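PDB 4XJW: sialidase B from Streptococcus pneumoniae serotype 4, which removes terminal sialic acids from oligosaccharides, glycoproteins and glycolipids, cleaving alpha-2,3, alpha-2,6 and alpha-2,8 linkages, and acts as an intramolecular trans-sialidase. Local coordinates for residues 238-243 / 254-259; 110-115 / 134-139. The protein carries 1 engineered substitution. All blocks are in the same frame, centred on the assembly; numbering follows the deposited sequence.

The two contacts lie in separate parts of the chain and do not touch: their centres are 39 Å apart and their nearest atoms about 26 Å. Interaction 1 closes the outer edge of a four-stranded sheet in the catalytic beta propeller. There, the side chain of Ile239 is about 9 Å from that of Arg207, which probably binds substrate, and about 11 Å from that of Asp232, the probable proton acceptor. Strand 205-213 of that same sheet supplies Tyr212 and Thr213 to the pocket holding the inhibitor Optactin. Interaction 2 belongs to the N-terminal concanavalin-like domain, away from the annotated sites, and joins a strand end to a loop.

Interaction 1 of 2, residues 238-243 / 254-259; sequences NIATSY and PIFAMK
Ile239 faces two residues at once, Ala257 and Met258: a classic beta bulge that shifts the antiparallel register by one residue. The hairpin of strands 237-244 and 255-256 forms the outer side of a four-stranded propeller sheet; the first BNR (Asp-box) repeat, 242-253, takes in the end of its first strand and the turn. At the bulge, Ile239 O accepts Ala257 N at 2.9 Å, with the donor tilted 28° from the carbonyl plane, and a weak, longer bond from Met258 N at 3.4 Å. Ile239 N returns a bond to Met258 O. Beyond the bulge the pairing is regular: Thr241 N to Ile255 O and Ile255 N to Thr241 O, at 2.9 and 3.0 Å, make a hydrogen-bonded pair, while Ala240 and Phe256 form the non-hydrogen-bonded pair between.

The side chains divide between the two faces. Ile239 and Met258 run side by side, CG1 to CB 4.2 Å, and both pack on Phe287 and Ala305 of the neighbouring eight-stranded sheet. Thr241 lies on that same face; its CG2 meets Ala257 CB, and its OG1 passes close to Ile255 CG1 but is hydrogen-bonded to Trp433 NE1. On the other face Ala240 approaches the Phe256 ring obliquely, and a dimethyl sulfoxide molecule, probably from the cryoprotectant, lies beside this phenylalanine.

Asn238, across the bulge from Thr241 and beside Lys259, is gripped through both ends of its amide, OD1 by Phe260 N and ND2 by Tyr227 OH, which fixes its rotation. With chi1 at -71°, CG stands beside the backbone N and the amide reaches across to Phe256. Amide and ring planes are 73° apart, and Asn238 ND2 sits over one face of the ring, 3.6 Å from Phe256 CE1.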
ATOM      1  N   ASN A 238       2.184  -5.940 -10.084  1.00  8.45           N
ATOM      2  CA  ASN A 238       3.343  -5.403 -10.802  1.00 10.45           C
ATOM      3  C   ASN A 238       4.066  -4.413  -9.887  1.00 10.04           C
ATOM      4  O   ASN A 238       3.481  -3.933  -8.928  1.00  8.64           O
ATOM      5  CB  ASN A 238       2.895  -4.654 -12.072  1.00 10.54           C
ATOM      6  CG  ASN A 238       2.372  -5.576 -13.176  1.00 11.91           C
ATOM      7  OD1 ASN A 238       2.797  -6.718 -13.313  1.00 11.11           O
ATOM      8  ND2 ASN A 238       1.456  -5.053 -13.990  1.00 11.06           N
ATOM      9  N   ILE A 239       5.319  -4.083 -10.199  1.00  9.37           N
ATOM     10  CA  ILE A 239       6.020  -3.001  -9.493  1.00  8.87           C
ATOM     11  C   ILE A 239       5.967  -1.741 -10.345  1.00  9.07           C
ATOM     12  O   ILE A 239       6.368  -1.760 -11.508  1.00  9.27           O
ATOM     13  CB  ILE A 239       7.490  -3.352  -9.207  1.00  9.79           C
ATOM     14  CG1 ILE A 239       7.617  -4.693  -8.468  1.00 10.24           C
ATOM     15  CG2 ILE A 239       8.151  -2.227  -8.416  1.00 11.37           C
ATOM     16  CD1 ILE A 239       6.817  -4.777  -7.157  1.00 10.46           C
ATOM     17  N   ALA A 240       5.456  -0.652  -9.772  1.00  9.18           N
ATOM     18  CA  ALA A 240       5.335   0.617 -10.495  1.00  9.04           C
ATOM     19  C   ALA A 240       6.211   1.669  -9.832  1.00 10.47           C
ATOM     20  O   ALA A 240       6.545   1.557  -8.647  1.00  8.97           O
ATOM     21  CB  ALA A 240       3.874   1.085 -10.544  1.00  8.18           C
ATOM     22  N   THR A 241       6.584   2.686 -10.604  1.00  9.13           N
ATOM     23  CA  THR A 241       7.413   3.781 -10.089  1.00  8.33           C
ATOM     24  C   THR A 241       6.910   5.138 -10.561  1.00  8.74           C
ATOM     25  O   THR A 241       6.260   5.241 -11.605  1.00  8.99           O
ATOM     26  CB  THR A 241       8.924   3.647 -10.465  1.00  8.83           C
ATOM     27  OG1 THR A 241       9.082   3.664 -11.883  1.00 10.46           O
ATOM     28  CG2 THR A 241       9.527   2.347  -9.968  1.00  8.88           C
ATOM     29  N   SER A 242       7.236   6.158  -9.771  1.00  8.40           N
ATOM     30  CA  SER A 242       6.964   7.560 -10.092  1.00  7.79           C
ATOM     31  C   SER A 242       8.054   8.421  -9.446  1.00  9.10           C
ATOM     32  O   SER A 242       8.631   8.033  -8.438  1.00  9.49           O
ATOM     33  CB  SER A 242       5.574   7.946  -9.567  1.00  8.57           C
ATOM     34  OG  SER A 242       5.319   9.342  -9.712  1.00  8.95           O
ATOM     35  N   TYR A 243       8.370   9.571 -10.029  1.00  8.43           N
ATOM     36  CA  TYR A 243       9.399  10.438  -9.438  1.00 10.23           C
ATOM     37  C   TYR A 243       8.915  11.881  -9.366  1.00 10.94           C
ATOM     38  O   TYR A 243       7.988  12.293 -10.088  1.00  9.74           O
ATOM     39  CB  TYR A 243      10.742  10.364 -10.221  1.00  8.17           C
ATOM     40  CG  TYR A 243      10.565  10.608 -11.694  1.00  9.24           C
ATOM     41  CD1 TYR A 243      10.507  11.896 -12.198  1.00  9.47           C
ATOM     42  CD2 TYR A 243      10.375   9.539 -12.567  1.00 10.48           C
ATOM     43  CE1 TYR A 243      10.301  12.117 -13.560  1.00 15.04           C
ATOM     44  CE2 TYR A 243      10.166   9.740 -13.911  1.00 12.13           C
ATOM     45  CZ  TYR A 243      10.124  11.027 -14.403  1.00 13.68           C
ATOM     46  OH  TYR A 243       9.916  11.225 -15.750  1.00 16.07           O
ATOM     47  N   PRO A 254       2.867   7.223 -13.394  1.00 11.39           N
ATOM     48  CA  PRO A 254       3.629   5.999 -13.120  1.00 11.92           C
ATOM     49  C   PRO A 254       3.985   5.176 -14.364  1.00  9.88           C
ATOM     50  O   PRO A 254       3.279   5.206 -15.382  1.00 11.14           O
ATOM     51  CB  PRO A 254       2.666   5.189 -12.256  1.00  9.79           C
ATOM     52  CG  PRO A 254       1.816   6.218 -11.572  1.00 11.57           C
ATOM     53  CD  PRO A 254       1.603   7.272 -12.644  1.00 10.78           C
ATOM     54  N   ILE A 255       5.097   4.460 -14.259  1.00  8.75           N
ATOM     55  CA  ILE A 255       5.485   3.473 -15.261  1.00  9.61           C
ATOM     56  C   ILE A 255       5.738   2.174 -14.528  1.00 11.52           C
ATOM     57  O   ILE A 255       5.770   2.161 -13.291  1.00 12.08           O
ATOM     58  CB  ILE A 255       6.755   3.883 -16.049  1.00 10.99           C
ATOM     59  CG1 ILE A 255       7.977   4.009 -15.120  1.00 10.50           C
ATOM     60  CG2 ILE A 255       6.482   5.154 -16.816  1.00 12.23           C
ATOM     61  CD1 ILE A 255       9.311   4.174 -15.856  1.00 16.29           C
ATOM     62  N   PHE A 256       5.922   1.085 -15.270  1.00 10.00           N
ATOM     63  CA  PHE A 256       6.282  -0.180 -14.627  1.00  9.73           C
ATOM     64  C   PHE A 256       7.783  -0.393 -14.612  1.00 10.95           C
ATOM     65  O   PHE A 256       8.462  -0.160 -15.615  1.00 12.61           O
ATOM     66  CB  PHE A 256       5.622  -1.395 -15.304  1.00 10.50           C
ATOM     67  CG  PHE A 256       4.128  -1.397 -15.240  1.00 10.35           C
ATOM     68  CD1 PHE A 256       3.469  -1.496 -14.018  1.00 12.15           C
ATOM     69  CD2 PHE A 256       3.371  -1.326 -16.400  1.00 11.45           C
ATOM     70  CE1 PHE A 256       2.079  -1.495 -13.966  1.00  9.47           C
ATOM     71  CE2 PHE A 256       1.991  -1.329 -16.357  1.00 15.18           C
ATOM     72  CZ  PHE A 256       1.339  -1.415 -15.140  1.00 13.28           C
ATOM     73  N   ALA A 257       8.282  -0.854 -13.468  1.00  9.94           N
ATOM     74  CA  ALA A 257       9.655  -1.322 -13.328  1.00 10.13           C
ATOM     75  C   ALA A 257       9.755  -2.823 -13.577  1.00  8.06           C
ATOM     76  O   ALA A 257      10.741  -3.299 -14.156  1.00 11.35           O
ATOM     77  CB  ALA A 257      10.214  -0.972 -11.955  1.00  8.91           C
ATOM     78  N   MET A 258       8.755  -3.571 -13.112  1.00 10.68           N
ATOM     79  CA  MET A 258       8.663  -5.011 -13.367  1.00 10.82           C
ATOM     80  C   MET A 258       7.209  -5.357 -13.610  1.00 11.93           C
ATOM     81  O   MET A 258       6.328  -4.954 -12.841  1.00 10.79           O
ATOM     82  CB  MET A 258       9.182  -5.832 -12.174  1.00  9.88           C
ATOM     83  CG  MET A 258      10.660  -5.638 -11.866  1.00 10.35           C
ATOM     84  SD  MET A 258      11.215  -6.753 -10.564  1.00 14.73           S
ATOM     85  CE  MET A 258      12.892  -6.161 -10.342  1.00 11.19           C
ATOM     86  N   LYS A 259       6.952  -6.109 -14.674  1.00 11.26           N
ATOM     87  CA  LYS A 259       5.588  -6.480 -15.007  1.00 12.40           C
ATOM     88  C   LYS A 259       5.547  -7.825 -15.705  1.00 11.94           C
ATOM     89  O   LYS A 259       6.526  -8.249 -16.339  1.00 14.09           O
ATOM     90  CB  LYS A 259       4.958  -5.429 -15.910  1.00 18.34           C
ATOM     91  CG  LYS A 259       5.527  -5.461 -17.314  1.00 18.72           C
ATOM     92  CD  LYS A 259       4.793  -4.511 -18.234  1.00 24.87           C
ATOM     93  CE  LYS A 259       3.310  -4.749 -18.116  1.00 23.01           C
ATOM     94  NZ  LYS A 259       2.502  -3.900 -19.033  1.00 32.36           N
TER

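Interaction 2 of 2, residues 110-115 / 134-139; sequences FVSDSK and DTFLPI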
ATOM      1  N   PHE A 110     -21.488  13.704  -0.635  1.00 10.33           N
ATOM      2  CA  PHE A 110     -22.327  12.525  -0.779  1.00 11.28           C
ATOM      3  C   PHE A 110     -23.366  12.789  -1.850  1.00 12.55           C
ATOM      4  O   PHE A 110     -24.091  13.779  -1.780  1.00 13.80           O
ATOM      5  CB  PHE A 110     -23.014  12.163   0.532  1.00 12.57           C
ATOM      6  CG  PHE A 110     -23.942  10.985   0.406  1.00 11.26           C
ATOM      7  CD1 PHE A 110     -23.432   9.713   0.205  1.00 12.50           C
ATOM      8  CD2 PHE A 110     -25.320  11.159   0.470  1.00 11.94           C
ATOM      9  CE1 PHE A 110     -24.273   8.617   0.076  1.00 12.14           C
ATOM     10  CE2 PHE A 110     -26.175  10.074   0.345  1.00 12.84           C
ATOM     11  CZ  PHE A 110     -25.648   8.797   0.152  1.00 14.27           C
ATOM     12  N   VAL A 111     -23.403  11.922  -2.855  1.00 10.92           N
ATOM     13  CA  VAL A 111     -24.331  12.088  -3.971  1.00 11.78           C
ATOM     14  C   VAL A 111     -25.399  10.983  -3.958  1.00 13.95           C
ATOM     15  O   VAL A 111     -25.087   9.786  -3.980  1.00 13.31           O
ATOM     16  CB  VAL A 111     -23.576  12.102  -5.316  1.00 11.10           C
ATOM     17  CG1 VAL A 111     -24.555  12.308  -6.457  1.00 17.81           C
ATOM     18  CG2 VAL A 111     -22.519  13.211  -5.315  1.00 16.67           C
ATOM     19  N   SER A 112     -26.665  11.396  -3.907  1.00 14.73           N
ATOM     20  CA  SER A 112     -27.803  10.485  -3.933  1.00 12.48           C
ATOM     21  C   SER A 112     -28.532  10.675  -5.268  1.00 15.51           C
ATOM     22  O   SER A 112     -29.244  11.661  -5.462  1.00 18.96           O
ATOM     23  CB  SER A 112     -28.726  10.784  -2.743  1.00 15.68           C
ATOM     24  OG  SER A 112     -29.821   9.897  -2.673  1.00 16.81           O
ATOM     25  N   ASP A 113     -28.340   9.725  -6.180  1.00 15.86           N
ATOM     26  CA  ASP A 113     -28.701   9.899  -7.585  1.00 17.11           C
ATOM     27  C   ASP A 113     -29.870   9.000  -7.971  1.00 18.95           C
ATOM     28  O   ASP A 113     -29.701   7.797  -8.182  1.00 18.97           O
ATOM     29  CB  ASP A 113     -27.481   9.582  -8.458  1.00 17.59           C
ATOM     30  CG  ASP A 113     -27.689   9.926  -9.924  1.00 24.44           C
ATOM     31  OD1 ASP A 113     -28.835  10.213 -10.322  1.00 23.45           O
ATOM     32  OD2 ASP A 113     -26.694   9.895 -10.673  1.00 28.97           O
ATOM     33  N   SER A 114     -31.058   9.592  -8.075  1.00 21.67           N
ATOM     34  CA  SER A 114     -32.264   8.827  -8.381  1.00 19.79           C
ATOM     35  C   SER A 114     -32.297   8.228  -9.790  1.00 21.45           C
ATOM     36  O   SER A 114     -32.783   7.111  -9.985  1.00 23.65           O
ATOM     37  CB  SER A 114     -33.530   9.651  -8.106  1.00 21.88           C
ATOM     38  OG  SER A 114     -33.573  10.851  -8.852  1.00 23.77           O
ATOM     39  N   LYS A 115     -31.767   8.951 -10.770  1.00 23.46           N
ATOM     40  CA  LYS A 115     -31.804   8.447 -12.141  1.00 29.16           C
ATOM     41  C   LYS A 115     -30.886   7.239 -12.358  1.00 27.71           C
ATOM     42  O   LYS A 115     -31.244   6.320 -13.092  1.00 30.98           O
ATOM     43  CB  LYS A 115     -31.513   9.556 -13.150  1.00 30.56           C
ATOM     44  CG  LYS A 115     -32.654  10.555 -13.298  1.00 36.52           C
ATOM     45  CD  LYS A 115     -33.137  10.645 -14.740  1.00 48.78           C
ATOM     46  CE  LYS A 115     -33.675  12.042 -15.063  1.00 51.76           C
ATOM     47  NZ  LYS A 115     -34.178  12.161 -16.464  1.00 46.58           N
ATOM     48  N   ASP A 134     -31.350  -1.828  -6.644  1.00 21.18           N
ATOM     49  CA  ASP A 134     -32.524  -2.124  -7.464  1.00 27.95           C
ATOM     50  C   ASP A 134     -33.710  -1.224  -7.120  1.00 24.98           C
ATOM     51  O   ASP A 134     -34.447  -0.777  -7.999  1.00 25.90           O
ATOM     52  CB  ASP A 134     -32.944  -3.584  -7.284  1.00 28.63           C
ATOM     53  CG  ASP A 134     -31.941  -4.557  -7.858  1.00 33.98           C
ATOM     54  OD1 ASP A 134     -31.390  -4.277  -8.941  1.00 35.42           O
ATOM     55  OD2 ASP A 134     -31.712  -5.606  -7.220  1.00 38.53           O
ATOM     56  N   THR A 135     -33.899  -0.975  -5.833  1.00 23.38           N
ATOM     57  CA  THR A 135     -34.975  -0.102  -5.391  1.00 22.14           C
ATOM     58  C   THR A 135     -34.376   1.115  -4.707  1.00 23.52           C
ATOM     59  O   THR A 135     -33.846   1.027  -3.597  1.00 21.41           O
ATOM     60  CB  THR A 135     -35.933  -0.820  -4.444  1.00 25.19           C
ATOM     61  OG1 THR A 135     -36.400  -2.021  -5.070  1.00 31.82           O
ATOM     62  CG2 THR A 135     -37.126   0.075  -4.108  1.00 26.39           C
ATOM     63  N   PHE A 136     -34.450   2.253  -5.380  1.00 19.38           N
ATOM     64  CA  PHE A 136     -33.832   3.463  -4.867  1.00 21.13           C
ATOM     65  C   PHE A 136     -34.702   4.122  -3.805  1.00 23.70           C
ATOM     66  O   PHE A 136     -35.926   4.130  -3.914  1.00 21.19           O
ATOM     67  CB  PHE A 136     -33.583   4.437  -6.011  1.00 16.36           C
ATOM     68  CG  PHE A 136     -32.810   5.664  -5.609  1.00 17.37           C
ATOM     69  CD1 PHE A 136     -31.435   5.593  -5.403  1.00 16.68           C
ATOM     70  CD2 PHE A 136     -33.454   6.888  -5.444  1.00 15.50           C
ATOM     71  CE1 PHE A 136     -30.717   6.714  -5.037  1.00 17.49           C
ATOM     72  CE2 PHE A 136     -32.740   8.022  -5.078  1.00 17.92           C
ATOM     73  CZ  PHE A 136     -31.366   7.938  -4.875  1.00 18.01           C
ATOM     74  N   LEU A 137     -34.052   4.662  -2.776  1.00 17.71           N
ATOM     75  CA  LEU A 137     -34.722   5.424  -1.736  1.00 18.68           C
ATOM     76  C   LEU A 137     -34.158   6.837  -1.707  1.00 20.26           C
ATOM     77  O   LEU A 137     -33.066   7.066  -1.175  1.00 18.17           O
ATOM     78  CB  LEU A 137     -34.545   4.761  -0.368  1.00 18.70           C
ATOM     79  CG  LEU A 137     -35.129   5.489   0.849  1.00 18.94           C
ATOM     80  CD1 LEU A 137     -36.584   5.890   0.601  1.00 22.41           C
ATOM     81  CD2 LEU A 137     -35.008   4.645   2.107  1.00 16.58           C
ATOM     82  N   PRO A 138     -34.894   7.792  -2.291  1.00 19.33           N
ATOM     83  CA  PRO A 138     -34.503   9.203  -2.218  1.00 19.68           C
ATOM     84  C   PRO A 138     -34.460   9.639  -0.760  1.00 18.82           C
ATOM     85  O   PRO A 138     -35.366   9.282   0.000  1.00 22.99           O
ATOM     86  CB  PRO A 138     -35.645   9.912  -2.950  1.00 18.92           C
ATOM     87  CG  PRO A 138     -36.248   8.864  -3.842  1.00 20.35           C
ATOM     88  CD  PRO A 138     -36.134   7.589  -3.068  1.00 19.61           C
ATOM     89  N   ILE A 139     -33.430  10.374  -0.356  1.00 19.22           N
ATOM     90  CA  ILE A 139     -33.322  10.765   1.044  1.00 20.70           C
ATOM     91  C   ILE A 139     -34.451  11.723   1.427  1.00 22.96           C
ATOM     92  O   ILE A 139     -34.848  11.795   2.586  1.00 31.00           O
ATOM     93  CB  ILE A 139     -31.935  11.373   1.406  1.00 22.02           C
ATOM     94  CG1 ILE A 139     -31.708  12.693   0.670  1.00 20.47           C
ATOM     95  CG2 ILE A 139     -30.815  10.392   1.107  1.00 18.53           C
ATOM     96  CD1 ILE A 139     -30.427  13.413   1.079  1.00 25.51           C
TER
HETATM   97  O   HOH W   1     -31.947  11.550  -2.756  1.00 15.49           O
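Phe136 slides its ring beneath the chain bend at Asp113 and Ser114, where strand 102-113 comes to its end. From CB, the side chain extends with CG anti to the backbone N (chi1 -174°), which carries the ring out of the loop and toward the strand. On one side of the ring, CD1 and then CE1 run under the peptide carbonyl, and Phe136 CE1 comes to 3.5 Å from Asp113 O. On the other side, CD2 and CE2 lie under Ser114, with Phe136 CE2 3.4 Å from Ser114 CA. The same ring face receives both residues. Ser114 CA stands 3.7 Å from the ring centroid and 23° off its normal, a CH-pi contact offset toward the rim on the CE2 side, while the serine hydroxyl bonds to Ser31. At the far end, Phe136 CZ reaches Ser112 OG at 3.3 Å, met obliquely. Tyr119 of the adjacent strand also stacks with this ring.

No direct hydrogen bond joins the segments; a water does so instead. It accepts from Ser112 OG at 2.7 Å and from Ile139 N at 3.1 Å, thereby satisfying the loop amide, and Ile139 CG2 lies near the same hydroxyl. Residues 134-139 belong to the loop leading from strand 126-132 of one antiparallel sheet to strand 147-150 of the other, a sheet-to-sheet crossing that belongs to the concanavalin-like beta sandwich.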